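Local coordinates for protein UDP-N-acetylglucosamine 2-epimerase (Listeria monocytogenes, PDB 3OT5) that probably catalyses the reversible epimerisation of UDP-N-acetylglucosamine to UDP-N-acetylmannosamine, inverting the configuration at C2 of the sugar, at residues Phe245-Glu250 / Glu349-Glu354; Pro322-Arg327 / Leu356-Asn361. All blocks are in the same frame, centred on the assembly; numbering follows the deposited sequence.

Interaction 1: residues Phe245-Glu250 / Glu349-Glu354; sequences FEAVRE and ENLIKE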
loop_
_atom_site.group_PDB
_atom_site.type_symbol
_atom_site.label_atom_id
_atom_site.label_comp_id
_atom_site.label_asym_id
_atom_site.label_seq_id
_atom_site.Cartn_x
_atom_site.Cartn_y
_atom_site.Cartn_z
ATOM N N PHE A 245 -22.767 9.924 0.604
ATOM C CA PHE A 245 -23.666 8.800 0.288
ATOM C C PHE A 245 -24.782 9.277 -0.635
ATOM O O PHE A 245 -25.138 8.597 -1.605
ATOM C CB PHE A 245 -24.293 8.140 1.523
ATOM C CG PHE A 245 -23.305 7.511 2.469
ATOM C CD1 PHE A 245 -22.288 6.701 2.001
ATOM C CD2 PHE A 245 -23.484 7.618 3.840
ATOM C CE1 PHE A 245 -21.386 6.089 2.889
ATOM C CE2 PHE A 245 -22.606 7.005 4.730
ATOM C CZ PHE A 245 -21.554 6.238 4.250
ATOM N N GLU A 246 -25.338 10.445 -0.329
ATOM C CA GLU A 246 -26.396 11.013 -1.152
ATOM C C GLU A 246 -25.888 11.194 -2.576
ATOM O O GLU A 246 -26.629 10.991 -3.524
ATOM C CB GLU A 246 -26.894 12.340 -0.572
ATOM C CG GLU A 246 -27.647 12.191 0.747
ATOM C CD GLU A 246 -28.099 13.519 1.343
ATOM O OE1 GLU A 246 -29.060 13.521 2.146
ATOM O OE2 GLU A 246 -27.513 14.564 1.004
ATOM N N ALA A 247 -24.611 11.545 -2.715
ATOM C CA ALA A 247 -24.010 11.742 -4.030
ATOM C C ALA A 247 -24.005 10.454 -4.852
ATOM O O ALA A 247 -24.466 10.450 -5.989
ATOM C CB ALA A 247 -22.590 12.269 -3.891
ATOM N N VAL A 248 -23.475 9.377 -4.270
ATOM C CA VAL A 248 -23.396 8.090 -4.955
ATOM C C VAL A 248 -24.790 7.490 -5.200
ATOM O O VAL A 248 -25.026 6.853 -6.221
ATOM C CB VAL A 248 -22.432 7.104 -4.232
ATOM C CG1 VAL A 248 -20.999 7.617 -4.323
ATOM C CG2 VAL A 248 -22.830 6.899 -2.776
ATOM N N ARG A 249 -25.713 7.702 -4.270
ATOM C CA ARG A 249 -27.086 7.247 -4.452
ATOM C C ARG A 249 -27.600 7.861 -5.748
ATOM O O ARG A 249 -28.141 7.173 -6.616
ATOM C CB ARG A 249 -27.955 7.737 -3.300
ATOM C CG ARG A 249 -29.447 7.472 -3.435
ATOM C CD ARG A 249 -29.842 6.019 -3.201
ATOM N NE ARG A 249 -31.290 5.853 -3.347
ATOM C CZ ARG A 249 -32.004 4.831 -2.878
ATOM N NH1 ARG A 249 -31.434 3.878 -2.155
ATOM N NH2 ARG A 249 -33.315 4.796 -3.085
ATOM N N GLU A 250 -27.415 9.170 -5.867
ATOM C CA GLU A 250 -27.865 9.913 -7.044
ATOM C C GLU A 250 -27.147 9.476 -8.332
ATOM O O GLU A 250 -27.752 9.475 -9.408
ATOM C CB GLU A 250 -27.729 11.425 -6.800
ATOM C CG GLU A 250 -28.300 12.282 -7.916
ATOM C CD GLU A 250 -28.374 13.769 -7.566
ATOM O OE1 GLU A 250 -28.542 14.587 -8.498
ATOM O OE2 GLU A 250 -28.267 14.119 -6.367
ATOM N N GLU A 349 -21.998 17.706 -4.916
ATOM C CA GLU A 349 -22.107 18.119 -6.313
ATOM C C GLU A 349 -20.854 17.761 -7.105
ATOM O O GLU A 349 -20.934 17.415 -8.283
ATOM C CB GLU A 349 -22.400 19.623 -6.433
ATOM C CG GLU A 349 -23.789 20.046 -5.931
ATOM C CD GLU A 349 -23.996 19.837 -4.437
ATOM O OE1 GLU A 349 -22.993 19.870 -3.681
ATOM O OE2 GLU A 349 -25.165 19.664 -4.017
ATOM N N ASN A 350 -19.701 17.806 -6.447
ATOM C CA ASN A 350 -18.450 17.510 -7.117
ATOM C C ASN A 350 -18.312 15.982 -7.312
ATOM O O ASN A 350 -17.752 15.526 -8.307
ATOM C CB ASN A 350 -17.275 18.108 -6.328
ATOM C CG ASN A 350 -16.077 18.423 -7.205
ATOM O OD1 ASN A 350 -16.227 18.955 -8.311
ATOM N ND2 ASN A 350 -14.885 18.170 -6.691
ATOM N N LEU A 351 -18.810 15.195 -6.359
ATOM C CA LEU A 351 -18.779 13.728 -6.499
ATOM C C LEU A 351 -19.565 13.314 -7.750
ATOM O O LEU A 351 -19.054 12.577 -8.607
ATOM C CB LEU A 351 -19.367 13.024 -5.269
ATOM C CG LEU A 351 -18.487 12.553 -4.088
ATOM C CD1 LEU A 351 -17.850 13.726 -3.406
ATOM C CD2 LEU A 351 -19.237 11.684 -3.086
ATOM N N ILE A 352 -20.800 13.807 -7.845
ATOM C CA ILE A 352 -21.704 13.512 -8.970
ATOM C C ILE A 352 -21.116 13.936 -10.312
ATOM O O ILE A 352 -20.998 13.127 -11.237
ATOM C CB ILE A 352 -23.073 14.218 -8.804
ATOM C CG1 ILE A 352 -23.797 13.716 -7.552
ATOM C CG2 ILE A 352 -23.956 13.966 -10.022
ATOM C CD1 ILE A 352 -25.077 14.455 -7.254
ATOM N N LYS A 353 -20.751 15.207 -10.415
ATOM C CA LYS A 353 -20.181 15.738 -11.648
ATOM C C LYS A 353 -19.013 14.914 -12.135
ATOM O O LYS A 353 -18.986 14.440 -13.274
ATOM C CB LYS A 353 -19.659 17.154 -11.424
ATOM C CG LYS A 353 -20.694 18.225 -11.209
ATOM C CD LYS A 353 -20.017 19.498 -10.674
ATOM C CE LYS A 353 -18.871 19.982 -11.564
ATOM N NZ LYS A 353 -18.194 21.189 -11.001
ATOM N N GLU A 354 -18.044 14.736 -11.249
ATOM C CA GLU A 354 -16.831 14.032 -11.600
ATOM C C GLU A 354 -17.106 12.569 -11.935
ATOM O O GLU A 354 -16.487 12.008 -12.832
ATOM C CB GLU A 354 -15.812 14.144 -10.479
ATOM C CG GLU A 354 -14.412 14.039 -10.995
ATOM C CD GLU A 354 -14.017 15.282 -11.777
ATOM O OE1 GLU A 354 -13.419 15.148 -12.863
ATOM O OE2 GLU A 354 -14.347 16.394 -11.318
#
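Ala247 on helix 240-254 packs against Leu351 and Ile352 on helix 348-360, where two neighbouring helices of a Rossmann-like domain run side by side. The segment axes approach to 8.5 Å and cross at -29°, running roughly parallel. So close an approach suits the small residue at the centre: the CA atoms of Ala247 and Ile352 are 5.7 Å apart. The methyl CB of Ala247 meets CD2 of Leu351 at 3.5 Å, tighter than usual for two carbons, and also touches Leu351 CB. Leu351 has its first torsion drawn away from the staggered value, at -93°, and its side chain also reaches Leu326 in the loop beyond strand 323-325.

Helix 240-254 belongs to the crossover from strand 225-229 to strand 258-263 of the six-stranded parallel sheet, whereas helix 348-360 follows strand 341-343 at the sheet's edge. On the solvent side of the seam Ile352 places CG1 3.7 Å from Ala247 O. Its terminal CD1 lies against the carboxylate of Glu250, 3.3 Å from OE2, a van der Waals contact between a methyl and a charged group. Glu250 gets there fully stretched, CG anti to the backbone N (chi1 -174°), and crosses the isoleucine roughly at a right angle. Nearby, Glu246 forms a salt bridge with Lys348, adding a charged tie between the same two helices.

Interaction 2: residues Pro322-Arg327 / Leu356-Asn361; sequences PVLVLR and LDLLDN
Leu358, near the C-terminal end of helix 348-360, reaches Leu324 of strand 323-325 and Pro322, the residue just before that strand; the interface is small, wholly apolar and buried. The helical segment starts at Leu356, whose carbonyl O accepts the backbone N of Asp360 at 2.7 Å. Asp357 looks to its own helix end: its OD2 accepts Asn361 ND2 at 2.7 Å with a rather bent N-H...O angle of 140°. The donor reaches the carboxylate on its anti side and 22° out of its plane, while the oxygen lies close to the amide plane of Asn361.

Leu358 comes next. With CG anti to the carbonyl carbon (chi1 -66°) and the chain extended beyond, its methyl CD1 is carried out to meet Leu324 tip to tip, 3.7 Å from CD2. The same methyl lies 4.2 Å from Pro322 CB, so a single branch serves both partners. Met368 of helix 362-370 touches both Pro322 and Leu358, adding a third element to this apolar patch.

Leu359 packs on Tyr303 of strand 302-307, and its carbonyl O accepts a hydrogen bond from Arg225. Asp360 forms a salt bridge with Arg255, and Asn361 leaves the helical conformation, its backbone N still bonded to Asp357 O at 3.0 Å, just before helix 362-370 begins. Strand 323-325 lies between strands 302-307 and 341-343, with Leu324 turned to the helix and Val323 away from it: a helix laid over one face of a parallel sheet, the alpha/beta layering of a Rossmann-like domain.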
loop_
_atom_site.group_PDB
_atom_site.type_symbol
_atom_site.label_atom_id
_atom_site.label_comp_id
_atom_site.label_asym_id
_atom_site.label_seq_id
_atom_site.Cartn_x
_atom_site.Cartn_y
_atom_site.Cartn_z
ATOM N N PRO A 322 -9.642 4.190 -12.661
ATOM C CA PRO A 322 -9.635 5.602 -12.320
ATOM C C PRO A 322 -10.045 5.792 -10.867
ATOM O O PRO A 322 -10.990 5.133 -10.403
ATOM C CB PRO A 322 -10.715 6.185 -13.240
ATOM C CG PRO A 322 -10.712 5.314 -14.411
ATOM C CD PRO A 322 -10.453 3.929 -13.862
ATOM N N VAL A 323 -9.353 6.687 -10.163
ATOM C CA VAL A 323 -9.652 6.953 -8.767
ATOM C C VAL A 323 -10.096 8.399 -8.499
ATOM O O VAL A 323 -9.428 9.345 -8.902
ATOM C CB VAL A 323 -8.411 6.655 -7.877
ATOM C CG1 VAL A 323 -8.704 6.958 -6.433
ATOM C CG2 VAL A 323 -7.955 5.210 -8.041
ATOM N N LEU A 324 -11.241 8.559 -7.837
ATOM C CA LEU A 324 -11.738 9.881 -7.437
ATOM C C LEU A 324 -11.457 9.945 -5.937
ATOM O O LEU A 324 -12.016 9.170 -5.154
ATOM C CB LEU A 324 -13.221 10.066 -7.755
ATOM C CG LEU A 324 -13.604 10.032 -9.247
ATOM C CD1 LEU A 324 -15.097 10.291 -9.433
ATOM C CD2 LEU A 324 -12.799 11.047 -10.039
ATOM N N VAL A 325 -10.563 10.848 -5.546
ATOM C CA VAL A 325 -10.134 10.951 -4.148
ATOM C C VAL A 325 -11.002 11.883 -3.312
ATOM O O VAL A 325 -11.107 13.065 -3.594
ATOM C CB VAL A 325 -8.656 11.347 -4.073
ATOM C CG1 VAL A 325 -8.177 11.423 -2.611
ATOM C CG2 VAL A 325 -7.821 10.326 -4.860
ATOM N N LEU A 326 -11.611 11.315 -2.273
ATOM C CA LEU A 326 -12.517 12.039 -1.381
ATOM C C LEU A 326 -11.742 12.784 -0.307
ATOM O O LEU A 326 -11.863 12.480 0.884
ATOM C CB LEU A 326 -13.496 11.056 -0.738
ATOM C CG LEU A 326 -14.270 10.183 -1.730
ATOM C CD1 LEU A 326 -15.228 9.231 -1.007
ATOM C CD2 LEU A 326 -14.988 11.023 -2.760
ATOM N N ARG A 327 -10.934 13.751 -0.738
ATOM C CA ARG A 327 -10.109 14.533 0.181
ATOM C C ARG A 327 -9.877 15.948 -0.313
ATOM O O ARG A 327 -9.915 16.219 -1.511
ATOM C CB ARG A 327 -8.724 13.896 0.366
ATOM C CG ARG A 327 -8.711 12.469 0.848
ATOM C CD ARG A 327 -7.325 12.081 1.276
ATOM N NE ARG A 327 -6.899 12.920 2.388
ATOM C CZ ARG A 327 -5.686 12.895 2.931
ATOM N NH1 ARG A 327 -4.753 12.068 2.467
ATOM N NH2 ARG A 327 -5.406 13.706 3.941
ATOM N N LEU A 356 -20.076 11.274 -13.089
ATOM C CA LEU A 356 -20.790 11.261 -14.363
ATOM C C LEU A 356 -19.833 11.475 -15.527
ATOM O O LEU A 356 -19.925 10.789 -16.542
ATOM C CB LEU A 356 -21.903 12.309 -14.379
ATOM C CG LEU A 356 -23.014 12.103 -13.348
ATOM C CD1 LEU A 356 -24.156 13.092 -13.583
ATOM C CD2 LEU A 356 -23.539 10.686 -13.411
ATOM N N ASP A 357 -18.915 12.424 -15.371
ATOM C CA ASP A 357 -17.912 12.713 -16.396
ATOM C C ASP A 357 -17.257 11.418 -16.848
ATOM O O ASP A 357 -17.242 11.100 -18.042
ATOM C CB ASP A 357 -16.839 13.653 -15.833
ATOM C CG ASP A 357 -15.734 13.963 -16.834
ATOM O OD1 ASP A 357 -14.553 14.006 -16.409
ATOM O OD2 ASP A 357 -16.029 14.130 -18.039
ATOM N N LEU A 358 -16.735 10.669 -15.879
ATOM C CA LEU A 358 -16.062 9.396 -16.146
ATOM C C LEU A 358 -17.004 8.338 -16.707
ATOM O O LEU A 358 -16.634 7.576 -17.603
ATOM C CB LEU A 358 -15.390 8.868 -14.873
ATOM C CG LEU A 358 -14.238 9.729 -14.366
ATOM C CD1 LEU A 358 -13.671 9.183 -13.059
ATOM C CD2 LEU A 358 -13.162 9.810 -15.427
ATOM N N LEU A 359 -18.220 8.289 -16.186
ATOM C CA LEU A 359 -19.199 7.324 -16.666
ATOM C C LEU A 359 -19.714 7.619 -18.091
ATOM O O LEU A 359 -19.911 6.693 -18.881
ATOM C CB LEU A 359 -20.377 7.240 -15.689
ATOM C CG LEU A 359 -20.047 6.616 -14.333
ATOM C CD1 LEU A 359 -21.186 6.824 -13.346
ATOM C CD2 LEU A 359 -19.717 5.127 -14.491
ATOM N N ASP A 360 -19.890 8.895 -18.428
ATOM C CA ASP A 360 -20.448 9.281 -19.743
ATOM C C ASP A 360 -19.444 9.503 -20.867
ATOM O O ASP A 360 -19.807 9.484 -22.052
ATOM C CB ASP A 360 -21.258 10.565 -19.587
ATOM C CG ASP A 360 -22.325 10.457 -18.520
ATOM O OD1 ASP A 360 -22.381 9.420 -17.820
ATOM O OD2 ASP A 360 -23.098 11.421 -18.364
ATOM N N ASN A 361 -18.192 9.738 -20.497
ATOM C CA ASN A 361 -17.137 9.998 -21.454
ATOM C C ASN A 361 -16.056 8.932 -21.382
ATOM O O ASN A 361 -15.159 8.983 -20.527
ATOM C CB ASN A 361 -16.540 11.368 -21.159
ATOM C CG ASN A 361 -17.588 12.463 -21.134
ATOM O OD1 ASN A 361 -18.428 12.567 -22.034
ATOM N ND2 ASN A 361 -17.527 13.307 -20.110
#

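Both interactions use helix 348-360, its earlier turns in interaction 1 and its last turn in interaction 2, with centres about 10 Å apart. Interaction 1 is helix against helix and only partly buried, with an apolar inner side and charged groups toward its margin; interaction 2 is helix against strand, smaller, fully buried and made of aliphatic carbons alone. Neither has a hydrogen bond across it. The two meet directly: Glu354 CG lies 3.5 Å from Leu324 CD2, and Leu351 CD1 lies 4.0 Å from Leu326 CD2. Helix 348-360 thus meets a neighbouring helix along one flank and strand 323-325 of the parallel sheet with another.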